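Local coordinates for protein metalloprotease stcE (Escherichia coli, PDB 4DNY) that cleaves mucin-type O-linked glycoproteins as a secreted zinc metalloprotease, probably aiding bacterial adhesion and immune evasion, and is represented here by a fragment that includes a beta-sandwich domain, at residues R66-P71 and Y89-F94; V81-S86 and V100-G105; P74-K79 and F110-G115; F18-G23 and N52-I57. One frame throughout, in Å; residues are numbered along the deposited sequence.

Contact 1: residues R66-P71 and Y89-F94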
loop_
_atom_site.group_PDB
_atom_site.type_symbol
_atom_site.label_atom_id
_atom_site.label_comp_id
_atom_site.label_asym_id
_atom_site.label_seq_id
_atom_site.Cartn_x
_atom_site.Cartn_y
_atom_site.Cartn_z
ATOM N N ARG A 66 -0.131 0.135 13.310
ATOM C CA ARG A 66 1.311 0.404 13.339
ATOM C C ARG A 66 2.079 -0.111 12.152
ATOM O O ARG A 66 2.896 0.608 11.637
ATOM C CB ARG A 66 1.899 -0.166 14.617
ATOM C CG ARG A 66 3.279 0.356 14.862
ATOM C CD ARG A 66 3.872 -0.292 16.071
ATOM N NE ARG A 66 4.358 -1.618 15.669
ATOM C CZ ARG A 66 4.813 -2.573 16.470
ATOM N NH1 ARG A 66 4.868 -2.388 17.793
ATOM N NH2 ARG A 66 5.218 -3.727 15.932
ATOM N N ASP A 67 1.836 -1.357 11.772
ATOM C CA ASP A 67 2.641 -2.015 10.765
ATOM C C ASP A 67 1.766 -2.414 9.639
ATOM O O ASP A 67 0.740 -2.999 9.848
ATOM C CB ASP A 67 3.330 -3.279 11.313
ATOM C CG ASP A 67 4.311 -2.971 12.460
ATOM O OD1 ASP A 67 4.950 -1.923 12.451
ATOM O OD2 ASP A 67 4.456 -3.836 13.353
ATOM N N ILE A 68 2.205 -2.119 8.424
ATOM C CA ILE A 68 1.496 -2.481 7.230
ATOM C C ILE A 68 2.429 -3.198 6.268
ATOM O O ILE A 68 3.467 -2.677 5.884
ATOM C CB ILE A 68 0.986 -1.218 6.516
ATOM C CG1 ILE A 68 0.034 -0.455 7.506
ATOM C CG2 ILE A 68 0.281 -1.579 5.193
ATOM C CD1 ILE A 68 -0.236 0.981 7.116
ATOM N N TYR A 69 1.989 -4.370 5.793
ATOM C CA TYR A 69 2.837 -5.201 4.953
ATOM C C TYR A 69 2.326 -5.268 3.522
ATOM O O TYR A 69 1.167 -5.642 3.290
ATOM C CB TYR A 69 2.898 -6.623 5.514
ATOM C CG TYR A 69 3.591 -6.689 6.870
ATOM C CD1 TYR A 69 4.940 -6.909 6.973
ATOM C CD2 TYR A 69 2.851 -6.493 8.047
ATOM C CE1 TYR A 69 5.553 -7.002 8.218
ATOM C CE2 TYR A 69 3.464 -6.568 9.295
ATOM C CZ TYR A 69 4.834 -6.796 9.346
ATOM O OH TYR A 69 5.468 -6.868 10.591
ATOM N N LEU A 70 3.182 -4.951 2.544
ATOM C CA LEU A 70 2.774 -5.161 1.170
ATOM C C LEU A 70 2.945 -6.656 0.794
ATOM O O LEU A 70 3.897 -7.278 1.204
ATOM C CB LEU A 70 3.584 -4.239 0.253
ATOM C CG LEU A 70 3.439 -2.742 0.444
ATOM C CD1 LEU A 70 4.003 -2.023 -0.807
ATOM C CD2 LEU A 70 1.966 -2.311 0.587
ATOM N N PRO A 71 1.977 -7.213 0.065
ATOM C CA PRO A 71 2.062 -8.634 -0.315
ATOM C C PRO A 71 3.128 -8.922 -1.369
ATOM O O PRO A 71 3.582 -8.004 -2.078
ATOM C CB PRO A 71 0.673 -8.902 -0.833
ATOM C CG PRO A 71 0.204 -7.556 -1.442
ATOM C CD PRO A 71 0.784 -6.554 -0.506
ATOM N N TYR A 89 -0.355 9.249 14.661
ATOM C CA TYR A 89 0.611 8.176 14.836
ATOM C C TYR A 89 1.244 7.758 13.536
ATOM O O TYR A 89 0.574 7.683 12.515
ATOM C CB TYR A 89 0.005 6.915 15.505
ATOM C CG TYR A 89 -0.484 7.076 16.923
ATOM C CD1 TYR A 89 0.216 7.795 17.842
ATOM C CD2 TYR A 89 -1.597 6.418 17.328
ATOM C CE1 TYR A 89 -0.218 7.906 19.168
ATOM C CE2 TYR A 89 -2.044 6.541 18.659
ATOM C CZ TYR A 89 -1.346 7.271 19.563
ATOM O OH TYR A 89 -1.792 7.393 20.873
ATOM N N SER A 90 2.525 7.474 13.570
ATOM C CA SER A 90 3.209 6.987 12.393
ATOM C C SER A 90 2.976 5.493 12.210
ATOM O O SER A 90 2.654 4.787 13.172
ATOM C CB SER A 90 4.729 7.281 12.471
ATOM O OG SER A 90 5.400 6.555 13.505
ATOM N N SER A 91 3.186 5.026 10.997
ATOM C CA SER A 91 3.087 3.623 10.632
ATOM C C SER A 91 4.397 3.256 9.899
ATOM O O SER A 91 5.064 4.119 9.375
ATOM C CB SER A 91 1.916 3.347 9.722
ATOM O OG SER A 91 0.677 3.631 10.368
ATOM N N THR A 92 4.685 1.974 9.868
ATOM C CA THR A 92 5.818 1.466 9.084
ATOM C C THR A 92 5.200 0.649 7.959
ATOM O O THR A 92 4.368 -0.251 8.235
ATOM C CB THR A 92 6.768 0.584 9.905
ATOM O OG1 THR A 92 7.297 1.382 10.992
ATOM C CG2 THR A 92 7.897 0.079 8.994
ATOM N N VAL A 93 5.596 0.931 6.709
ATOM C CA VAL A 93 5.209 0.114 5.557
ATOM C C VAL A 93 6.378 -0.749 5.161
ATOM O O VAL A 93 7.464 -0.239 4.859
ATOM C CB VAL A 93 4.790 0.958 4.370
ATOM C CG1 VAL A 93 4.450 0.052 3.161
ATOM C CG2 VAL A 93 3.575 1.868 4.774
ATOM N N PHE A 94 6.165 -2.057 5.193
ATOM C CA PHE A 94 7.168 -3.046 4.836
ATOM C C PHE A 94 6.931 -3.499 3.406
ATOM O O PHE A 94 5.804 -3.900 3.034
ATOM C CB PHE A 94 7.083 -4.265 5.798
ATOM C CG PHE A 94 7.343 -3.936 7.223
ATOM C CD1 PHE A 94 8.622 -3.996 7.731
ATOM C CD2 PHE A 94 6.270 -3.559 8.094
ATOM C CE1 PHE A 94 8.826 -3.698 9.062
ATOM C CE2 PHE A 94 6.512 -3.218 9.387
ATOM C CZ PHE A 94 7.809 -3.284 9.858
HETATM O O HOH W 1 5.669 1.688 13.157
#
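Four main-chain hydrogen bonds, running from Arg66 to Leu70 on one side, hold strands 67-69 and 91-94 parallel in the three-stranded sheet of this beta-sandwich. Arg66 O accepts from Thr92 N at 2.9 Å, Ile68 N gives to Thr92 O, Ile68 O accepts from Phe94 N, and Leu70 N gives to Phe94 O in a nearly straight bond. The carbonyls of Arg66, Thr92 and Ile68 also take CA-H...O contacts from Ser91, Asp67 and Val93. A water 2.7 Å from Thr92 OG1 donates a weak bond to Arg66 O, while Ser91 OG finds its partner in Val65 O. Asp67 forms a salt bridge with its neighbour, Arg66 NH2 meeting OD2 at 2.7 Å.

Ile68, Leu70 and Val93 turn inward against Phe83 of strand 80-86. On the other face, Tyr69 and Phe94 form an offset stack, centroids 4.6 Å apart and planes 13° from parallel; both rings have CG anti to the carbonyl carbon (chi1 -66° and -62°), which lays them side by side. Thr92 CG2 lies over a face of the Phe94 ring, and Asp67 OD1 meets that ring at its edge, in plane, 3.7 Å from CE2.

Contact 2: residues V81-S86 and V100-G105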
loop_
_atom_site.group_PDB
_atom_site.type_symbol
_atom_site.label_atom_id
_atom_site.label_comp_id
_atom_site.label_asym_id
_atom_site.label_seq_id
_atom_site.Cartn_x
_atom_site.Cartn_y
_atom_site.Cartn_z
ATOM N N VAL A 81 0.078 0.531 -5.113
ATOM C CA VAL A 81 -0.506 0.842 -3.799
ATOM C C VAL A 81 -0.133 2.264 -3.427
ATOM O O VAL A 81 1.052 2.626 -3.465
ATOM C CB VAL A 81 -0.040 -0.137 -2.667
ATOM C CG1 VAL A 81 -0.723 0.227 -1.342
ATOM C CG2 VAL A 81 -0.410 -1.572 -3.087
ATOM N N ARG A 82 -1.124 3.059 -3.074
ATOM C CA ARG A 82 -0.922 4.423 -2.589
ATOM C C ARG A 82 -1.331 4.503 -1.138
ATOM O O ARG A 82 -2.321 3.882 -0.728
ATOM C CB ARG A 82 -1.759 5.428 -3.424
ATOM C CG ARG A 82 -1.497 6.867 -3.000
ATOM C CD ARG A 82 -2.254 7.844 -3.834
ATOM N NE ARG A 82 -1.786 7.853 -5.240
ATOM C CZ ARG A 82 -2.536 7.605 -6.297
ATOM N NH1 ARG A 82 -3.841 7.280 -6.130
ATOM N NH2 ARG A 82 -2.062 7.685 -7.548
ATOM N N PHE A 83 -0.566 5.226 -0.329
ATOM C CA PHE A 83 -0.912 5.524 1.094
ATOM C C PHE A 83 -1.089 7.004 1.250
ATOM O O PHE A 83 -0.271 7.770 0.744
ATOM C CB PHE A 83 0.196 5.086 2.040
ATOM C CG PHE A 83 0.336 3.609 2.143
ATOM C CD1 PHE A 83 -0.286 2.918 3.146
ATOM C CD2 PHE A 83 1.120 2.892 1.227
ATOM C CE1 PHE A 83 -0.171 1.533 3.223
ATOM C CE2 PHE A 83 1.265 1.515 1.336
ATOM C CZ PHE A 83 0.609 0.852 2.323
ATOM N N VAL A 84 -2.140 7.397 1.972
ATOM C CA VAL A 84 -2.337 8.760 2.418
ATOM C C VAL A 84 -2.645 8.786 3.887
ATOM O O VAL A 84 -3.665 8.222 4.305
ATOM C CB VAL A 84 -3.491 9.473 1.610
ATOM C CG1 VAL A 84 -3.611 10.940 2.063
ATOM C CG2 VAL A 84 -3.277 9.315 0.122
ATOM N N SER A 85 -1.739 9.341 4.689
ATOM C CA SER A 85 -1.920 9.356 6.143
ATOM C C SER A 85 -2.476 10.696 6.628
ATOM O O SER A 85 -1.886 11.757 6.405
ATOM C CB SER A 85 -0.613 9.129 6.858
ATOM O OG SER A 85 -0.825 9.391 8.244
ATOM N N SER A 86 -3.570 10.614 7.373
ATOM C CA SER A 86 -4.031 11.768 8.169
ATOM C C SER A 86 -4.033 11.363 9.648
ATOM O O SER A 86 -4.721 11.960 10.476
ATOM C CB SER A 86 -5.399 12.302 7.672
ATOM O OG SER A 86 -6.369 11.291 7.677
ATOM N N VAL A 100 9.612 1.811 5.181
ATOM C CA VAL A 100 9.561 3.258 5.139
ATOM C C VAL A 100 8.530 3.706 6.159
ATOM O O VAL A 100 7.519 3.023 6.406
ATOM C CB VAL A 100 9.221 3.775 3.724
ATOM C CG1 VAL A 100 7.810 3.276 3.231
ATOM C CG2 VAL A 100 9.307 5.323 3.665
ATOM N N THR A 101 8.796 4.825 6.802
ATOM C CA THR A 101 7.836 5.423 7.742
ATOM C C THR A 101 6.752 6.260 7.010
ATOM O O THR A 101 7.074 7.101 6.172
ATOM C CB THR A 101 8.569 6.302 8.757
ATOM O OG1 THR A 101 9.478 5.474 9.467
ATOM C CG2 THR A 101 7.567 6.983 9.745
ATOM N N LEU A 102 5.501 5.990 7.358
ATOM C CA LEU A 102 4.377 6.754 6.871
ATOM C C LEU A 102 3.937 7.656 8.011
ATOM O O LEU A 102 3.398 7.179 9.008
ATOM C CB LEU A 102 3.236 5.801 6.464
ATOM C CG LEU A 102 1.925 6.463 6.048
ATOM C CD1 LEU A 102 2.086 7.361 4.832
ATOM C CD2 LEU A 102 0.900 5.364 5.841
ATOM N N SER A 103 4.223 8.939 7.898
ATOM C CA SER A 103 3.927 9.870 8.977
ATOM C C SER A 103 2.762 10.773 8.568
ATOM O O SER A 103 2.384 10.847 7.397
ATOM C CB SER A 103 5.157 10.685 9.345
ATOM O OG SER A 103 5.657 11.430 8.243
ATOM N N VAL A 104 2.217 11.465 9.537
ATOM C CA VAL A 104 1.047 12.322 9.298
ATOM C C VAL A 104 1.306 13.346 8.175
ATOM O O VAL A 104 2.371 13.955 8.107
ATOM C CB VAL A 104 0.583 13.042 10.590
ATOM C CG1 VAL A 104 1.580 14.085 11.066
ATOM C CG2 VAL A 104 -0.801 13.646 10.353
ATOM N N GLY A 105 0.368 13.474 7.255
ATOM C CA GLY A 105 0.497 14.439 6.198
ATOM C C GLY A 105 1.309 13.973 5.013
ATOM O O GLY A 105 1.702 14.799 4.229
HETATM O O HOH W 2 0.879 8.043 9.784
#
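The end of strand 80-86 and the chain leaving strand 98-102 approach with their end-to-end directions 50° apart, joined by one direct backbone hydrogen bond, from Gly105 N to Ser85 O at 3.0 Å. That bond is bent, 152° at the hydrogen, and the donor is tilted out of the carbonyl plane; the two segments do not pair as strands here. Gly105 has a positive phi, which suits glycine.

Leu102 carries the apolar part of the contact. Its chain leaves CB on the side opposite the backbone N (chi1 175°), reaches across and divides its two methyls: CD2 lies 3.8 Å from Phe83 CD1, approaching the ring obliquely, while CD1 packs on Ser85 CB, also at 3.8 Å. Phe83 is buried, with Val93 and Ile57 against it as well. Ser85 CB also sits 3.5 Å from Ser103 O. The Ser85 hydroxyl bonds through OG to Ala87 N and to a water at 2.7 Å. The same water lies within hydrogen-bonding distance of Leu102 O, so that solvent also stands between the chains. Further out, Val104 CG2 rests 4.0 Å from Ser86 C, near the surface.

Strands 80-86 and 98-102 belong to different sheets, so Phe83 and Leu102 meet between layers, while the loop after strand 98-102 meets the end of strand 80-86: the face-to-face packing of a beta-sandwich.

Contact 3: residues P74-K79 and F110-G115; sequences PDLEGK and FKYVNG
Glu77 OE2 accepts from Asn114 N at 2.7 Å through its syn lone pair, tying the turn that precedes strand 80-86 to the beta-hairpin turn between strands 107-113 and 116-119 of the beta-sandwich. A weak bond from Gly115 N reaches Glu77 OE1, so the carboxylate receives successive amides of the hairpin turn. A chi1 of -160° sends the Glu77 chain away from its own amide, and a bend at chi2 (55°) brings the acid round from a backbone that points it away.

Two main-chain bonds continue the connection: Gly78 N to Tyr112 O at 2.8 Å, and Tyr112 N to Lys79 O at 3.0 Å. Leu76-Lys79 is a type II beta turn, closed by Lys79 N to Leu76 O, with Gly78 at positive phi. A water bridges Gly78 O and Lys111 NZ, which also bonds to Asp17 O. Lys79 NZ instead turns to Leu49 O and Asn52 O near helix 43-49.

Packing centres on the buried Tyr112 ring, whose OH bonds to Gln72 OE1 and Gly73 N and which Trp117 meets edge-to-face. Leu76 CB makes a CH-pi contact over one face, 3.9 Å from the centroid and 25° off the normal, while Leu76 O lies 3.3 Å from Tyr112 CB.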
loop_
_atom_site.group_PDB
_atom_site.type_symbol
_atom_site.label_atom_id
_atom_site.label_comp_id
_atom_site.label_asym_id
_atom_site.label_seq_id
_atom_site.Cartn_x
_atom_site.Cartn_y
_atom_site.Cartn_z
ATOM N N PRO A 74 3.192 -13.479 -7.814
ATOM C CA PRO A 74 3.204 -13.265 -9.232
ATOM C C PRO A 74 2.074 -12.375 -9.769
ATOM O O PRO A 74 2.318 -11.526 -10.648
ATOM C CB PRO A 74 3.075 -14.697 -9.799
ATOM C CG PRO A 74 3.467 -15.595 -8.737
ATOM C CD PRO A 74 3.228 -14.916 -7.439
ATOM N N ASP A 75 0.865 -12.545 -9.236
ATOM C CA ASP A 75 -0.291 -11.855 -9.746
ATOM C C ASP A 75 -0.314 -10.357 -9.443
ATOM O O ASP A 75 -1.244 -9.652 -9.857
ATOM C CB ASP A 75 -1.589 -12.535 -9.270
ATOM C CG ASP A 75 -1.732 -12.586 -7.759
ATOM O OD1 ASP A 75 -0.775 -12.327 -7.006
ATOM O OD2 ASP A 75 -2.851 -12.921 -7.336
ATOM N N LEU A 76 0.720 -9.879 -8.745
ATOM C CA LEU A 76 0.838 -8.427 -8.400
ATOM C C LEU A 76 1.565 -7.615 -9.481
ATOM O O LEU A 76 1.742 -6.408 -9.359
ATOM C CB LEU A 76 1.576 -8.277 -7.072
ATOM C CG LEU A 76 0.897 -8.807 -5.796
ATOM C CD1 LEU A 76 1.845 -8.848 -4.630
ATOM C CD2 LEU A 76 -0.395 -8.047 -5.460
ATOM N N GLU A 77 1.986 -8.258 -10.545
ATOM C CA GLU A 77 2.712 -7.604 -11.603
ATOM C C GLU A 77 1.998 -6.353 -12.119
ATOM O O GLU A 77 0.842 -6.411 -12.558
ATOM C CB GLU A 77 2.945 -8.586 -12.730
ATOM C CG GLU A 77 4.005 -8.270 -13.635
ATOM C CD GLU A 77 5.377 -8.047 -12.994
ATOM O OE1 GLU A 77 5.731 -8.652 -11.913
ATOM O OE2 GLU A 77 5.988 -7.192 -13.568
ATOM N N GLY A 78 2.706 -5.231 -12.057
ATOM C CA GLY A 78 2.211 -3.931 -12.500
ATOM C C GLY A 78 1.208 -3.254 -11.578
ATOM O O GLY A 78 0.738 -2.130 -11.882
ATOM N N LYS A 79 0.860 -3.907 -10.495
ATOM C CA LYS A 79 -0.096 -3.356 -9.545
ATOM C C LYS A 79 0.541 -2.238 -8.727
ATOM O O LYS A 79 1.736 -2.196 -8.504
ATOM C CB LYS A 79 -0.619 -4.452 -8.602
ATOM C CG LYS A 79 -1.363 -5.548 -9.303
ATOM C CD LYS A 79 -2.611 -5.064 -9.997
ATOM C CE LYS A 79 -3.412 -6.203 -10.665
ATOM N NZ LYS A 79 -4.777 -5.869 -11.006
ATOM N N PHE A 110 3.701 2.984 -4.484
ATOM C CA PHE A 110 4.440 1.771 -4.793
ATOM C C PHE A 110 3.902 1.125 -6.058
ATOM O O PHE A 110 2.699 1.192 -6.343
ATOM C CB PHE A 110 4.337 0.756 -3.641
ATOM C CG PHE A 110 4.869 1.225 -2.333
ATOM C CD1 PHE A 110 6.168 0.924 -1.920
ATOM C CD2 PHE A 110 4.080 1.944 -1.480
ATOM C CE1 PHE A 110 6.647 1.363 -0.706
ATOM C CE2 PHE A 110 4.557 2.370 -0.229
ATOM C CZ PHE A 110 5.847 2.042 0.141
ATOM N N LYS A 111 4.801 0.489 -6.824
ATOM C CA LYS A 111 4.461 -0.322 -7.982
ATOM C C LYS A 111 5.323 -1.590 -8.012
ATOM O O LYS A 111 6.489 -1.535 -7.740
ATOM C CB LYS A 111 4.672 0.486 -9.280
ATOM C CG LYS A 111 4.310 -0.281 -10.543
ATOM C CD LYS A 111 4.274 0.587 -11.779
ATOM C CE LYS A 111 4.110 -0.236 -13.017
ATOM N NZ LYS A 111 3.861 0.566 -14.290
ATOM N N TYR A 112 4.702 -2.728 -8.346
ATOM C CA TYR A 112 5.363 -4.017 -8.345
ATOM C C TYR A 112 5.805 -4.325 -9.792
ATOM O O TYR A 112 4.975 -4.351 -10.690
ATOM C CB TYR A 112 4.369 -5.074 -7.878
ATOM C CG TYR A 112 4.957 -6.357 -7.384
ATOM C CD1 TYR A 112 5.478 -6.457 -6.109
ATOM C CD2 TYR A 112 4.865 -7.510 -8.144
ATOM C CE1 TYR A 112 5.957 -7.618 -5.603
ATOM C CE2 TYR A 112 5.328 -8.730 -7.620
ATOM C CZ TYR A 112 5.855 -8.769 -6.336
ATOM O OH TYR A 112 6.295 -9.990 -5.803
ATOM N N VAL A 113 7.099 -4.489 -10.000
ATOM C CA VAL A 113 7.639 -4.754 -11.325
ATOM C C VAL A 113 8.566 -5.961 -11.241
ATOM O O VAL A 113 9.591 -5.923 -10.511
ATOM C CB VAL A 113 8.387 -3.538 -11.905
ATOM C CG1 VAL A 113 8.842 -3.825 -13.299
ATOM C CG2 VAL A 113 7.441 -2.303 -11.874
ATOM N N ASN A 114 8.241 -6.971 -12.030
ATOM C CA ASN A 114 9.044 -8.201 -12.126
ATOM C C ASN A 114 9.420 -8.756 -10.768
ATOM O O ASN A 114 10.612 -9.097 -10.523
ATOM C CB ASN A 114 10.251 -8.035 -13.010
ATOM C CG ASN A 114 10.876 -9.348 -13.388
ATOM O OD1 ASN A 114 10.172 -10.365 -13.569
ATOM N ND2 ASN A 114 12.214 -9.403 -13.479
ATOM N N GLY A 115 8.420 -8.800 -9.870
ATOM C CA GLY A 115 8.588 -9.497 -8.593
ATOM C C GLY A 115 9.085 -8.653 -7.434
ATOM O O GLY A 115 9.408 -9.174 -6.359
HETATM O O HOH W 3 1.030 0.179 -13.748
#

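Contact 4: residues F18-G23 and N52-I57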
loop_
_atom_site.group_PDB
_atom_site.type_symbol
_atom_site.label_atom_id
_atom_site.label_comp_id
_atom_site.label_asym_id
_atom_site.label_seq_id
_atom_site.Cartn_x
_atom_site.Cartn_y
_atom_site.Cartn_z
ATOM N N PHE A 18 4.857 5.187 -12.853
ATOM C CA PHE A 18 3.857 5.084 -11.789
ATOM C C PHE A 18 2.501 5.538 -12.266
ATOM O O PHE A 18 2.001 6.563 -11.868
ATOM C CB PHE A 18 4.361 5.896 -10.595
ATOM C CG PHE A 18 5.474 5.251 -9.858
ATOM C CD1 PHE A 18 5.237 4.341 -8.882
ATOM C CD2 PHE A 18 6.795 5.605 -10.126
ATOM C CE1 PHE A 18 6.247 3.780 -8.199
ATOM C CE2 PHE A 18 7.830 4.987 -9.444
ATOM C CZ PHE A 18 7.534 4.065 -8.500
ATOM N N THR A 19 1.938 4.793 -13.195
ATOM C CA THR A 19 0.549 5.025 -13.673
ATOM C C THR A 19 -0.172 3.683 -13.624
ATOM O O THR A 19 0.339 2.704 -14.158
ATOM C CB THR A 19 0.507 5.487 -15.110
ATOM O OG1 THR A 19 1.459 6.553 -15.299
ATOM C CG2 THR A 19 -0.920 5.986 -15.488
ATOM N N PRO A 20 -1.382 3.663 -13.040
ATOM C CA PRO A 20 -2.089 2.383 -12.949
ATOM C C PRO A 20 -2.528 1.887 -14.286
ATOM O O PRO A 20 -2.718 2.672 -15.183
ATOM C CB PRO A 20 -3.300 2.676 -12.046
ATOM C CG PRO A 20 -3.228 4.037 -11.704
ATOM C CD PRO A 20 -2.058 4.750 -12.307
ATOM N N HIS A 21 -2.634 0.562 -14.408
ATOM C CA HIS A 21 -2.991 -0.099 -15.663
ATOM C C HIS A 21 -4.325 0.423 -16.183
ATOM O O HIS A 21 -4.571 0.499 -17.378
ATOM C CB HIS A 21 -3.013 -1.645 -15.453
ATOM C CG HIS A 21 -3.553 -2.410 -16.633
ATOM N ND1 HIS A 21 -2.814 -2.679 -17.778
ATOM C CD2 HIS A 21 -4.789 -2.936 -16.855
ATOM C CE1 HIS A 21 -3.580 -3.334 -18.653
ATOM N NE2 HIS A 21 -4.789 -3.489 -18.119
ATOM N N ASN A 22 -5.247 0.699 -15.281
ATOM C CA ASN A 22 -6.569 1.235 -15.614
ATOM C C ASN A 22 -7.158 1.951 -14.412
ATOM O O ASN A 22 -6.468 2.084 -13.428
ATOM C CB ASN A 22 -7.494 0.157 -16.180
ATOM C CG ASN A 22 -7.787 -0.965 -15.207
ATOM O OD1 ASN A 22 -7.811 -0.793 -14.031
ATOM N ND2 ASN A 22 -8.020 -2.144 -15.748
ATOM N N GLY A 23 -8.424 2.380 -14.524
ATOM C CA GLY A 23 -9.117 3.090 -13.453
ATOM C C GLY A 23 -9.790 2.288 -12.382
ATOM O O GLY A 23 -10.660 2.812 -11.667
ATOM N N ASN A 52 -8.443 -4.965 -8.990
ATOM C CA ASN A 52 -8.113 -3.551 -9.097
ATOM C C ASN A 52 -6.676 -3.323 -9.482
ATOM O O ASN A 52 -5.798 -4.044 -9.006
ATOM C CB ASN A 52 -8.359 -2.853 -7.751
ATOM C CG ASN A 52 -9.845 -2.824 -7.387
ATOM O OD1 ASN A 52 -10.564 -1.957 -7.856
ATOM N ND2 ASN A 52 -10.301 -3.764 -6.561
ATOM N N ALA A 53 -6.451 -2.279 -10.270
ATOM C CA ALA A 53 -5.103 -1.851 -10.674
ATOM C C ALA A 53 -4.361 -1.140 -9.569
ATOM O O ALA A 53 -3.130 -1.132 -9.515
ATOM C CB ALA A 53 -5.210 -0.895 -11.857
ATOM N N LEU A 54 -5.101 -0.504 -8.679
ATOM C CA LEU A 54 -4.552 0.276 -7.568
ATOM C C LEU A 54 -5.373 0.136 -6.320
ATOM O O LEU A 54 -6.635 0.175 -6.364
ATOM C CB LEU A 54 -4.427 1.733 -8.007
ATOM C CG LEU A 54 -3.605 2.647 -7.002
ATOM C CD1 LEU A 54 -2.755 3.642 -7.761
ATOM C CD2 LEU A 54 -4.593 3.256 -6.123
ATOM N N VAL A 55 -4.684 -0.003 -5.179
ATOM C CA VAL A 55 -5.320 0.082 -3.848
ATOM C C VAL A 55 -4.794 1.346 -3.212
ATOM O O VAL A 55 -3.556 1.560 -3.181
ATOM C CB VAL A 55 -5.000 -1.124 -2.981
ATOM C CG1 VAL A 55 -5.338 -0.862 -1.493
ATOM C CG2 VAL A 55 -5.750 -2.409 -3.487
ATOM N N GLU A 56 -5.677 2.178 -2.661
ATOM C CA GLU A 56 -5.297 3.448 -2.015
ATOM C C GLU A 56 -5.795 3.369 -0.563
ATOM O O GLU A 56 -7.012 3.252 -0.337
ATOM C CB GLU A 56 -5.906 4.651 -2.740
ATOM C CG GLU A 56 -5.574 5.958 -2.034
ATOM C CD GLU A 56 -5.882 7.206 -2.884
ATOM O OE1 GLU A 56 -5.680 7.202 -4.106
ATOM O OE2 GLU A 56 -6.300 8.175 -2.315
ATOM N N ILE A 57 -4.858 3.432 0.365
ATOM C CA ILE A 57 -5.136 3.276 1.781
ATOM C C ILE A 57 -5.069 4.599 2.466
ATOM O O ILE A 57 -4.093 5.348 2.321
ATOM C CB ILE A 57 -4.089 2.330 2.393
ATOM C CG1 ILE A 57 -4.280 0.922 1.848
ATOM C CG2 ILE A 57 -4.122 2.355 3.975
ATOM C CD1 ILE A 57 -3.044 -0.030 2.065
HETATM O O HOH W 4 -1.657 -0.791 -11.882
#
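Ala53 CB meets three consecutive residues of the 18-23 loop, which wraps round it just before strand 54-60 begins. Its methyl lies 4.1 Å from Pro20 CB, 3.9 Å from His21 N and 3.4 Å from Asn22 OD1, so a single small side chain is touched by a ring carbon, a backbone amide and an amide oxygen.

The conformation of Asn22 explains the last of these. Its CG stands between the backbone N and the carbonyl carbon (chi1 63°), which brings OD1 round to the methyl although the side chain sets off at an angle to the strand. OD1 is not left to that apolar neighbour: it is hydrogen-bonded to Thr24 OG1, and the same hydroxyl oxygen is paired with Ala53 N. Thr24 thus links the polar groups at both sides of the contact. Pro20 CG lies 4.0 Å from Leu54 CD1. In Leu54 a chi1 of -170° carries the buried branched end toward the proline, and chi2, at 142°, lies off the staggered values; Met80 and Lys25 touch that side chain as well.

No direct hydrogen bond joins the two segments. A water does so instead, accepting from His21 N at 3.0 Å and lying 2.8 Å from Ala53 O. The loop then runs on into the outermost strand 25-28, whose parallel neighbour is 54-60. Helices 31-35 and 43-49 connect these two strands, so the contact sits at the entrance to a beta-alpha-beta crossover at one margin of the five-stranded mixed sheet.

Overall arrangement
From the N terminus, contact 4 closes first, bringing 18-23 against the start of strand 54-60 across strand 25-28 and two helices; it is complete before the others open. Contact 1 then pairs strand 67-69 with 91-95, and its segments alternate with those of both contact 2 and contact 3. Contact 2 is nested inside the loop closed by contact 3. Contacts 3 and 4 lie near one another, centres about 11 Å apart, with Lys111 CB packed on Phe18; the salt bridge Arg82-Glu56 ties contact 2 to contact 4 within the five-stranded sheet. Contact 1 pairs two of the three strands of the smaller sheet, and Phe83 and Phe110 touch each other and side chains of that sheet.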